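Local coordinates for protein lamina-associated polypeptide 2 isoforms alpha/zeta (Mus musculus, PDB 2V0X) that forms dimers through this domain as a component of the nuclear lamina, and probably associates with lamin A and chromatin, at residues B[110-115]-B[184-189]; B[45-50]-B[179-184]; B[190-195]-B[217-222]. The protein carries 2 engineered substitutions. All coordinates share one frame; numbering follows the deposited sequence.

Contact 1 (B[110-115]-B[184-189])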
loop_
_atom_site.group_PDB
_atom_site.type_symbol
_atom_site.label_atom_id
_atom_site.label_comp_id
_atom_site.label_asym_id
_atom_site.label_seq_id
_atom_site.Cartn_x
_atom_site.Cartn_y
_atom_site.Cartn_z
ATOM N N LEU B 110 -8.535 -3.724 10.402
ATOM C CA LEU B 110 -8.053 -2.351 10.219
ATOM C C LEU B 110 -6.581 -2.211 10.636
ATOM O O LEU B 110 -5.833 -1.426 10.042
ATOM C CB LEU B 110 -8.932 -1.348 10.992
ATOM C CG LEU B 110 -10.408 -1.200 10.570
ATOM C CD1 LEU B 110 -11.276 -0.682 11.712
ATOM C CD2 LEU B 110 -10.529 -0.313 9.355
ATOM N N CYS B 111 -6.171 -2.970 11.651
ATOM C CA CYS B 111 -4.787 -2.943 12.127
ATOM C C CYS B 111 -3.865 -3.541 11.065
ATOM O O CYS B 111 -2.787 -3.015 10.788
ATOM C CB CYS B 111 -4.644 -3.720 13.454
ATOM S SG CYS B 111 -5.267 -2.811 14.931
ATOM N N ARG B 112 -4.287 -4.667 10.510
ATOM C CA ARG B 112 -3.530 -5.340 9.475
ATOM C C ARG B 112 -3.481 -4.456 8.241
ATOM O O ARG B 112 -2.442 -4.370 7.616
ATOM C CB ARG B 112 -4.130 -6.715 9.181
ATOM C CG ARG B 112 -4.079 -7.578 10.430
ATOM C CD ARG B 112 -3.486 -8.923 10.190
ATOM N NE ARG B 112 -4.480 -9.867 9.739
ATOM C CZ ARG B 112 -4.765 -11.014 10.353
ATOM N NH1 ARG B 112 -4.129 -11.372 11.462
ATOM N NH2 ARG B 112 -5.689 -11.808 9.844
ATOM N N SER B 113 -4.569 -3.739 7.946
ATOM C CA SER B 113 -4.569 -2.831 6.802
ATOM C C SER B 113 -3.483 -1.770 7.022
ATOM O O SER B 113 -2.710 -1.458 6.122
ATOM C CB SER B 113 -5.924 -2.137 6.648
ATOM O OG SER B 113 -6.929 -3.063 6.249
ATOM N N TYR B 114 -3.423 -1.236 8.233
ATOM C CA TYR B 114 -2.451 -0.206 8.552
ATOM C C TYR B 114 -1.037 -0.745 8.407
ATOM O O TYR B 114 -0.174 -0.117 7.784
ATOM C CB TYR B 114 -2.660 0.319 9.977
ATOM C CG TYR B 114 -1.807 1.519 10.338
ATOM C CD1 TYR B 114 -2.366 2.786 10.411
ATOM C CD2 TYR B 114 -0.442 1.385 10.613
ATOM C CE1 TYR B 114 -1.603 3.895 10.750
ATOM C CE2 TYR B 114 0.349 2.506 10.948
ATOM C CZ TYR B 114 -0.247 3.755 11.016
ATOM O OH TYR B 114 0.476 4.874 11.350
ATOM N N GLU B 115 -0.824 -1.925 8.975
ATOM C CA GLU B 115 0.488 -2.547 8.970
ATOM C C GLU B 115 0.963 -2.888 7.557
ATOM O O GLU B 115 2.115 -2.670 7.235
ATOM C CB GLU B 115 0.489 -3.797 9.860
ATOM C CG GLU B 115 1.888 -4.323 10.103
ATOM C CD GLU B 115 1.927 -5.675 10.774
ATOM O OE1 GLU B 115 0.958 -6.014 11.486
ATOM O OE2 GLU B 115 2.931 -6.399 10.584
HETATM N N MSE B 184 -5.593 -5.365 0.873
HETATM C CA MSE B 184 -6.868 -5.592 0.212
HETATM C C MSE B 184 -7.554 -6.825 0.814
HETATM O O MSE B 184 -8.763 -6.829 1.008
HETATM C CB MSE B 184 -6.641 -5.773 -1.295
HETATM C CG MSE B 184 -6.302 -4.462 -2.026
HETATM SE SE MSE B 184 -5.261 -4.750 -3.644
HETATM C CE MSE B 184 -6.690 -4.945 -4.918
ATOM N N GLY B 185 -6.783 -7.875 1.080
ATOM C CA GLY B 185 -7.340 -9.064 1.701
ATOM C C GLY B 185 -7.891 -8.741 3.095
ATOM O O GLY B 185 -8.987 -9.143 3.440
ATOM N N SER B 186 -7.149 -7.963 3.878
ATOM C CA SER B 186 -7.568 -7.595 5.229
ATOM C C SER B 186 -8.810 -6.720 5.205
ATOM O O SER B 186 -9.726 -6.905 6.012
ATOM C CB SER B 186 -6.429 -6.903 5.967
ATOM O OG SER B 186 -5.340 -7.792 6.103
ATOM N N SER B 187 -8.852 -5.785 4.263
ATOM C CA SER B 187 -10.002 -4.910 4.120
ATOM C C SER B 187 -11.247 -5.775 3.838
ATOM O O SER B 187 -12.290 -5.611 4.469
ATOM C CB SER B 187 -9.772 -3.930 2.967
ATOM O OG SER B 187 -11.002 -3.378 2.515
ATOM N N THR B 188 -11.097 -6.717 2.912
ATOM C CA THR B 188 -12.164 -7.625 2.523
ATOM C C THR B 188 -12.607 -8.501 3.704
ATOM O O THR B 188 -13.793 -8.709 3.899
ATOM C CB THR B 188 -11.713 -8.467 1.312
ATOM O OG1 THR B 188 -11.399 -7.572 0.232
ATOM C CG2 THR B 188 -12.787 -9.451 0.864
HETATM N N MSE B 189 -11.659 -8.980 4.506
HETATM C CA MSE B 189 -11.995 -9.785 5.678
HETATM C C MSE B 189 -12.862 -8.940 6.644
HETATM O O MSE B 189 -13.927 -9.367 7.097
HETATM C CB MSE B 189 -10.724 -10.253 6.389
HETATM C CG MSE B 189 -11.001 -11.134 7.613
HETATM SE SE MSE B 189 -9.480 -11.351 8.815
HETATM C CE MSE B 189 -9.822 -9.848 9.978
HETATM O O HOH W 1 -6.310 -10.321 7.464
#
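Ser186 rests against Arg112 and Ser113 where the two long helices of an antiparallel hairpin, 100-146 and 152-196, run side by side. Their local axes come within 8.2 Å at 166°, and the CA atoms of Ser113 and Ser186 are 5.8 Å apart; small serines suit so close an approach, since neither side chain props the backbones open. In both, OG lies anti to the carbonyl carbon and beside the backbone N, folded back along its own helix. There it bonds to a carbonyl one turn earlier, Ser113 OG to Ala109 O and Ser186 OG to Cys182 O, which satisfies a hydroxyl in buried surroundings. What meets between the helices is therefore mainly van der Waals contact: Ser113 OG is 3.9 Å from Ser186 CB, and Arg112 CB is 3.5 Å from Ser186 OG.

Arg112 goes further. Its chain bends at chi2 (-130°) and again at chi3 (-86°), which takes the guanidinium along the flank of the pair and not straight across it. Arg112 NH2 donates to a water 2.9 Å away, lying in the guanidinium plane at its edge, and the same water is 3.0 Å from Ser186 OG, with the direction of that second bond open. NH2 also forms a salt bridge with Asp51. Beside the water, the selenomethionine Met189 crosses the arginine at about a right angle, its SE 4.0 Å from Arg112 NH2. Ser187, next along, turns its OG to Leu110 O of the second subunit, and the reciprocal bond is made too. The helices thus meet through serine hydroxyls already bonded to their own backbones and through the arginine chain, with no direct hydrogen bond between the segments; the polar link is one water, beside a charge that Asp51 probably balances.

Contact 2 (B[45-50]-B[179-184])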
loop_
_atom_site.group_PDB
_atom_site.type_symbol
_atom_site.label_atom_id
_atom_site.label_comp_id
_atom_site.label_asym_id
_atom_site.label_seq_id
_atom_site.Cartn_x
_atom_site.Cartn_y
_atom_site.Cartn_z
ATOM N N GLU B 45 -2.262 -15.600 -4.839
ATOM C CA GLU B 45 -1.673 -16.449 -3.805
ATOM C C GLU B 45 -1.993 -15.918 -2.416
ATOM O O GLU B 45 -2.308 -16.694 -1.511
ATOM C CB GLU B 45 -0.154 -16.543 -3.954
ATOM C CG GLU B 45 0.311 -17.347 -5.156
ATOM C CD GLU B 45 1.818 -17.292 -5.344
ATOM O OE1 GLU B 45 2.552 -17.741 -4.435
ATOM O OE2 GLU B 45 2.269 -16.798 -6.400
ATOM N N GLU B 46 -1.903 -14.600 -2.247
ATOM C CA GLU B 46 -2.189 -13.970 -0.958
ATOM C C GLU B 46 -3.663 -14.046 -0.623
ATOM O O GLU B 46 -4.038 -14.166 0.534
ATOM C CB GLU B 46 -1.776 -12.493 -0.957
ATOM C CG GLU B 46 -0.298 -12.250 -1.193
ATOM C CD GLU B 46 0.586 -12.902 -0.149
ATOM O OE1 GLU B 46 0.266 -12.816 1.059
ATOM O OE2 GLU B 46 1.610 -13.491 -0.547
ATOM N N TRP B 47 -4.500 -13.986 -1.648
ATOM C CA TRP B 47 -5.943 -14.010 -1.458
ATOM C C TRP B 47 -6.544 -15.376 -1.147
ATOM O O TRP B 47 -7.733 -15.471 -0.849
ATOM C CB TRP B 47 -6.631 -13.378 -2.656
ATOM C CG TRP B 47 -6.464 -11.900 -2.703
ATOM C CD1 TRP B 47 -5.794 -11.111 -1.788
ATOM C CD2 TRP B 47 -6.994 -11.007 -3.690
ATOM N NE1 TRP B 47 -5.881 -9.788 -2.156
ATOM C CE2 TRP B 47 -6.610 -9.693 -3.315
ATOM C CE3 TRP B 47 -7.763 -11.186 -4.851
ATOM C CZ2 TRP B 47 -6.969 -8.566 -4.068
ATOM C CZ3 TRP B 47 -8.125 -10.060 -5.596
ATOM C CH2 TRP B 47 -7.727 -8.768 -5.203
ATOM N N GLN B 48 -5.727 -16.423 -1.198
ATOM C CA GLN B 48 -6.212 -17.767 -0.917
ATOM C C GLN B 48 -6.465 -17.931 0.577
ATOM O O GLN B 48 -7.252 -18.773 0.996
ATOM C CB GLN B 48 -5.216 -18.827 -1.408
ATOM C CG GLN B 48 -5.008 -18.851 -2.922
ATOM C CD GLN B 48 -6.297 -19.080 -3.695
ATOM O OE1 GLN B 48 -6.984 -20.081 -3.495
ATOM N NE2 GLN B 48 -6.627 -18.153 -4.588
ATOM N N GLN B 49 -5.836 -17.074 1.370
ATOM C CA GLN B 49 -5.983 -17.113 2.821
ATOM C C GLN B 49 -5.891 -15.650 3.266
ATOM O O GLN B 49 -4.809 -15.171 3.562
ATOM C CB GLN B 49 -4.831 -17.943 3.403
ATOM C CG GLN B 49 -5.202 -18.863 4.556
ATOM C CD GLN B 49 -5.314 -18.139 5.874
ATOM O OE1 GLN B 49 -4.340 -18.028 6.616
ATOM N NE2 GLN B 49 -6.507 -17.651 6.183
ATOM N N ILE B 50 -7.019 -14.935 3.280
ATOM C CA ILE B 50 -6.993 -13.515 3.648
ATOM C C ILE B 50 -6.790 -13.241 5.133
ATOM O O ILE B 50 -6.372 -12.148 5.503
ATOM C CB ILE B 50 -8.236 -12.730 3.144
ATOM C CG1 ILE B 50 -9.524 -13.258 3.791
ATOM C CG2 ILE B 50 -8.309 -12.788 1.628
ATOM C CD1 ILE B 50 -10.774 -12.479 3.379
HETATM N N MSE B 179 2.360 -6.566 -0.506
HETATM C CA MSE B 179 1.838 -5.826 0.639
HETATM C C MSE B 179 0.451 -5.245 0.351
HETATM O O MSE B 179 -0.434 -5.271 1.222
HETATM C CB MSE B 179 2.808 -4.719 1.074
HETATM C CG MSE B 179 4.141 -5.217 1.673
HETATM SE SE MSE B 179 3.938 -6.671 2.992
HETATM C CE MSE B 179 2.556 -5.942 4.047
ATOM N N SER B 180 0.256 -4.735 -0.868
ATOM C CA SER B 180 -1.031 -4.171 -1.282
ATOM C C SER B 180 -2.115 -5.254 -1.315
ATOM O O SER B 180 -3.249 -5.008 -0.920
ATOM C CB SER B 180 -0.927 -3.523 -2.674
ATOM O OG SER B 180 -0.104 -2.364 -2.650
ATOM N N ALA B 181 -1.752 -6.444 -1.782
ATOM C CA ALA B 181 -2.690 -7.555 -1.865
ATOM C C ALA B 181 -3.132 -7.968 -0.464
ATOM O O ALA B 181 -4.313 -8.234 -0.245
ATOM C CB ALA B 181 -2.074 -8.747 -2.613
ATOM N N CYS B 182 -2.207 -7.929 0.488
ATOM C CA CYS B 182 -2.495 -8.289 1.877
ATOM C C CYS B 182 -3.469 -7.281 2.472
ATOM O O CYS B 182 -4.423 -7.659 3.158
ATOM C CB CYS B 182 -1.203 -8.317 2.707
ATOM S SG CYS B 182 -0.115 -9.759 2.402
ATOM N N ALA B 183 -3.223 -5.998 2.205
ATOM C CA ALA B 183 -4.075 -4.925 2.704
ATOM C C ALA B 183 -5.494 -5.105 2.169
ATOM O O ALA B 183 -6.463 -4.970 2.904
ATOM C CB ALA B 183 -3.526 -3.568 2.283
HETATM N N MSE B 184 -5.593 -5.365 0.873
HETATM C CA MSE B 184 -6.868 -5.592 0.212
HETATM C C MSE B 184 -7.554 -6.825 0.814
HETATM O O MSE B 184 -8.763 -6.829 1.008
HETATM C CB MSE B 184 -6.641 -5.773 -1.295
HETATM C CG MSE B 184 -6.302 -4.462 -2.026
HETATM SE SE MSE B 184 -5.261 -4.750 -3.644
HETATM C CE MSE B 184 -6.690 -4.945 -4.918
#
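Trp47 sits in a type I beta turn, Glu46 to Gln49, that continues from helix 35-46 and lays its indole against the second long helix of the antiparallel hairpin, 152-196. CB sets out alongside the helix and CG, anti to the carbonyl carbon, swings the ring edge onto it. CD1 passes 3.6 Å from Ala181 O; next to it, NE1 donates to that oxygen at 2.9 Å, with an N-H...O angle of 153°. The oxygen lies in the ring plane, while the donor is tilted 34° from the carbonyl plane. Farther along the same edge, CZ2 meets Met184 CE at 3.7 Å, and CH2 touches that methyl as well. An indole suits this place because one edge carries the N-H donor and, next to it, the apolar C-H atoms of the six-membered ring; Ala181, being small, lets it come close. A leucine in place of Trp47 would probably leave Ala181 O without this donor and Met184 CE without its aromatic neighbour. The ring also meets Phe214 and packs on Tyr114 of the second subunit. Beside it, Glu46 lays CB 4.1 Å from Ala181 CB, and its OE1, salt-bridged to Arg52, stops 3.4 Å from Cys182 SG.

Contact 3 (B[190-195]-B[217-222])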
loop_
_atom_site.group_PDB
_atom_site.type_symbol
_atom_site.label_atom_id
_atom_site.label_comp_id
_atom_site.label_asym_id
_atom_site.label_seq_id
_atom_site.Cartn_x
_atom_site.Cartn_y
_atom_site.Cartn_z
ATOM N N GLY B 190 -12.411 -7.725 6.921
ATOM C CA GLY B 190 -13.158 -6.854 7.799
ATOM C C GLY B 190 -14.585 -6.662 7.311
ATOM O O GLY B 190 -15.534 -6.777 8.096
ATOM N N ARG B 191 -14.743 -6.418 6.012
ATOM C CA ARG B 191 -16.065 -6.198 5.431
ATOM C C ARG B 191 -16.939 -7.443 5.394
ATOM O O ARG B 191 -18.163 -7.329 5.448
ATOM C CB ARG B 191 -15.968 -5.537 4.040
ATOM C CG ARG B 191 -15.392 -4.111 4.085
ATOM C CD ARG B 191 -15.205 -3.514 2.689
ATOM N NE ARG B 191 -16.471 -3.274 2.001
ATOM C CZ ARG B 191 -16.748 -3.685 0.767
ATOM N NH1 ARG B 191 -15.851 -4.371 0.075
ATOM N NH2 ARG B 191 -17.911 -3.370 0.204
ATOM N N ARG B 192 -16.336 -8.621 5.269
ATOM C CA ARG B 192 -17.128 -9.851 5.298
ATOM C C ARG B 192 -17.809 -9.956 6.679
ATOM O O ARG B 192 -19.018 -10.166 6.766
ATOM C CB ARG B 192 -16.257 -11.071 5.034
ATOM C CG ARG B 192 -15.929 -11.270 3.569
ATOM C CD ARG B 192 -15.085 -12.496 3.404
ATOM N NE ARG B 192 -14.874 -12.799 1.994
ATOM C CZ ARG B 192 -14.194 -13.853 1.563
ATOM N NH1 ARG B 192 -13.675 -14.690 2.439
ATOM N NH2 ARG B 192 -14.013 -14.056 0.264
ATOM N N TYR B 193 -17.051 -9.723 7.749
ATOM C CA TYR B 193 -17.614 -9.772 9.105
ATOM C C TYR B 193 -18.671 -8.696 9.278
ATOM O O TYR B 193 -19.737 -8.931 9.853
ATOM C CB TYR B 193 -16.525 -9.578 10.162
ATOM C CG TYR B 193 -15.714 -10.824 10.426
ATOM C CD1 TYR B 193 -14.449 -10.994 9.863
ATOM C CD2 TYR B 193 -16.205 -11.827 11.263
ATOM C CE1 TYR B 193 -13.688 -12.137 10.129
ATOM C CE2 TYR B 193 -15.460 -12.968 11.537
ATOM C CZ TYR B 193 -14.201 -13.117 10.968
ATOM O OH TYR B 193 -13.458 -14.243 11.245
ATOM N N LEU B 194 -18.394 -7.518 8.739
ATOM C CA LEU B 194 -19.325 -6.417 8.852
ATOM C C LEU B 194 -20.663 -6.651 8.164
ATOM O O LEU B 194 -21.703 -6.319 8.725
ATOM C CB LEU B 194 -18.704 -5.137 8.325
ATOM C CG LEU B 194 -19.585 -3.898 8.445
ATOM C CD1 LEU B 194 -19.795 -3.532 9.936
ATOM C CD2 LEU B 194 -18.912 -2.754 7.699
ATOM N N TRP B 195 -20.629 -7.186 6.942
ATOM C CA TRP B 195 -21.840 -7.439 6.172
ATOM C C TRP B 195 -22.617 -8.701 6.546
ATOM O O TRP B 195 -23.818 -8.775 6.291
ATOM C CB TRP B 195 -21.557 -7.392 4.664
ATOM C CG TRP B 195 -21.384 -5.997 4.200
ATOM C CD1 TRP B 195 -20.200 -5.309 4.088
ATOM C CD2 TRP B 195 -22.426 -5.056 3.894
ATOM N NE1 TRP B 195 -20.447 -4.003 3.750
ATOM C CE2 TRP B 195 -21.800 -3.818 3.622
ATOM C CE3 TRP B 195 -23.821 -5.138 3.829
ATOM C CZ2 TRP B 195 -22.522 -2.665 3.293
ATOM C CZ3 TRP B 195 -24.546 -3.994 3.501
ATOM C CH2 TRP B 195 -23.896 -2.769 3.236
ATOM N N GLY B 217 -13.804 -8.734 -7.329
ATOM C CA GLY B 217 -15.129 -8.590 -7.914
ATOM C C GLY B 217 -16.186 -8.385 -6.845
ATOM O O GLY B 217 -16.784 -7.305 -6.746
ATOM N N THR B 218 -16.460 -9.436 -6.079
ATOM C CA THR B 218 -17.426 -9.342 -4.991
ATOM C C THR B 218 -16.824 -9.895 -3.687
ATOM O O THR B 218 -15.927 -10.739 -3.704
ATOM C CB THR B 218 -18.761 -10.072 -5.301
ATOM O OG1 THR B 218 -18.528 -11.475 -5.423
ATOM C CG2 THR B 218 -19.396 -9.536 -6.577
ATOM N N LEU B 219 -17.363 -9.440 -2.565
ATOM C CA LEU B 219 -16.892 -9.844 -1.239
ATOM C C LEU B 219 -16.896 -11.365 -1.051
ATOM O O LEU B 219 -15.959 -11.936 -0.493
ATOM C CB LEU B 219 -17.785 -9.175 -0.194
ATOM C CG LEU B 219 -17.241 -8.455 1.038
ATOM C CD1 LEU B 219 -16.087 -7.532 0.681
ATOM C CD2 LEU B 219 -18.398 -7.685 1.675
ATOM N N PHE B 220 -17.918 -12.032 -1.574
ATOM C CA PHE B 220 -18.016 -13.475 -1.403
ATOM C C PHE B 220 -17.985 -14.309 -2.688
ATOM O O PHE B 220 -18.109 -15.544 -2.632
ATOM C CB PHE B 220 -19.281 -13.809 -0.605
ATOM C CG PHE B 220 -19.353 -13.139 0.742
ATOM C CD1 PHE B 220 -20.217 -12.070 0.952
ATOM C CD2 PHE B 220 -18.610 -13.622 1.811
ATOM C CE1 PHE B 220 -20.351 -11.490 2.219
ATOM C CE2 PHE B 220 -18.729 -13.059 3.084
ATOM C CZ PHE B 220 -19.599 -11.993 3.290
ATOM N N GLY B 221 -17.837 -13.638 -3.834
ATOM C CA GLY B 221 -17.803 -14.316 -5.126
ATOM C C GLY B 221 -16.941 -15.567 -5.177
ATOM O O GLY B 221 -15.861 -15.623 -4.584
ATOM N N GLY B 222 -17.431 -16.582 -5.882
ATOM C CA GLY B 222 -16.695 -17.830 -5.987
ATOM C C GLY B 222 -17.152 -18.849 -4.959
ATOM O O GLY B 222 -17.040 -20.058 -5.175
#
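Arg192 runs straight from CG to NE, chi2 at -179° with chi3 also anti, and this stretched chain carries its guanidinium to the carbonyl of Leu219. Phe220, its CG beside the backbone N, turns its ring back along the arginine, so that the two side chains slide past each other in opposite directions. Leu219 O is gripped side-on by two nitrogens of Arg192: NE donates at 2.8 Å (N-H...O 148°) and NH2 at 3.0 Å. The oxygen lies at the guanidinium edge, near its plane. An arginine suits the place because NE and NH2 point the same way and can share one acceptor, while its methylenes remain apolar. These methylenes serve Phe220: Arg192 CG is 3.4 Å from Phe220 CE2, and Arg192 CD 3.7 Å from it. Guanidinium and ring planes are only 16° apart, but the approach is oblique.

Leu219 turns its side chain toward the helix. Leu219 CD1 comes 3.2 Å from Arg191 NH1, and CD2 lies over one face of the same guanidinium and 3.8 Å from Trp195 CD1, the leucine crossing both side chains at about right angles. A branched apolar residue can thus pack against two large side chains whose polar ends are engaged by the second subunit: Arg191 with Asp107 and Pro75 O there, Trp195 NE1 with Asp107.

Arg192 NH1 bonds to Thr210 O and Ala212 O, close to the C-terminal end of helix 203-211, where carbonyls would be expected to attract a positive charge. In this chain of helices and loops, without strands, the contact ties the last turns of helix 152-196 to the loop after helix 203-211, with Phe220 also lying on Leu209 of that helix and on Ile81 of the second subunit.

In the fold
All three contacts draw on helix 152-196, taken in order along it: contact 2 on 179-184, contact 1 on 184-189, contact 3 on 190-195. Contacts 1 and 2 share Met184, and their centres are about 9 Å apart; Ile50 joins them, its CB 3.7 Å from Gly185 O. The same residue reaches contact 3, with Ile50 CD1 3.8 Å from Arg192 NH1, though the centres of contacts 2 and 3 are about 14 Å apart. Thr188 CG2, 3.8 Å from Leu219 CD1, links contacts 1 and 3. Each contact also touches the second subunit, so the helix organises its own chain and the dimer interface together.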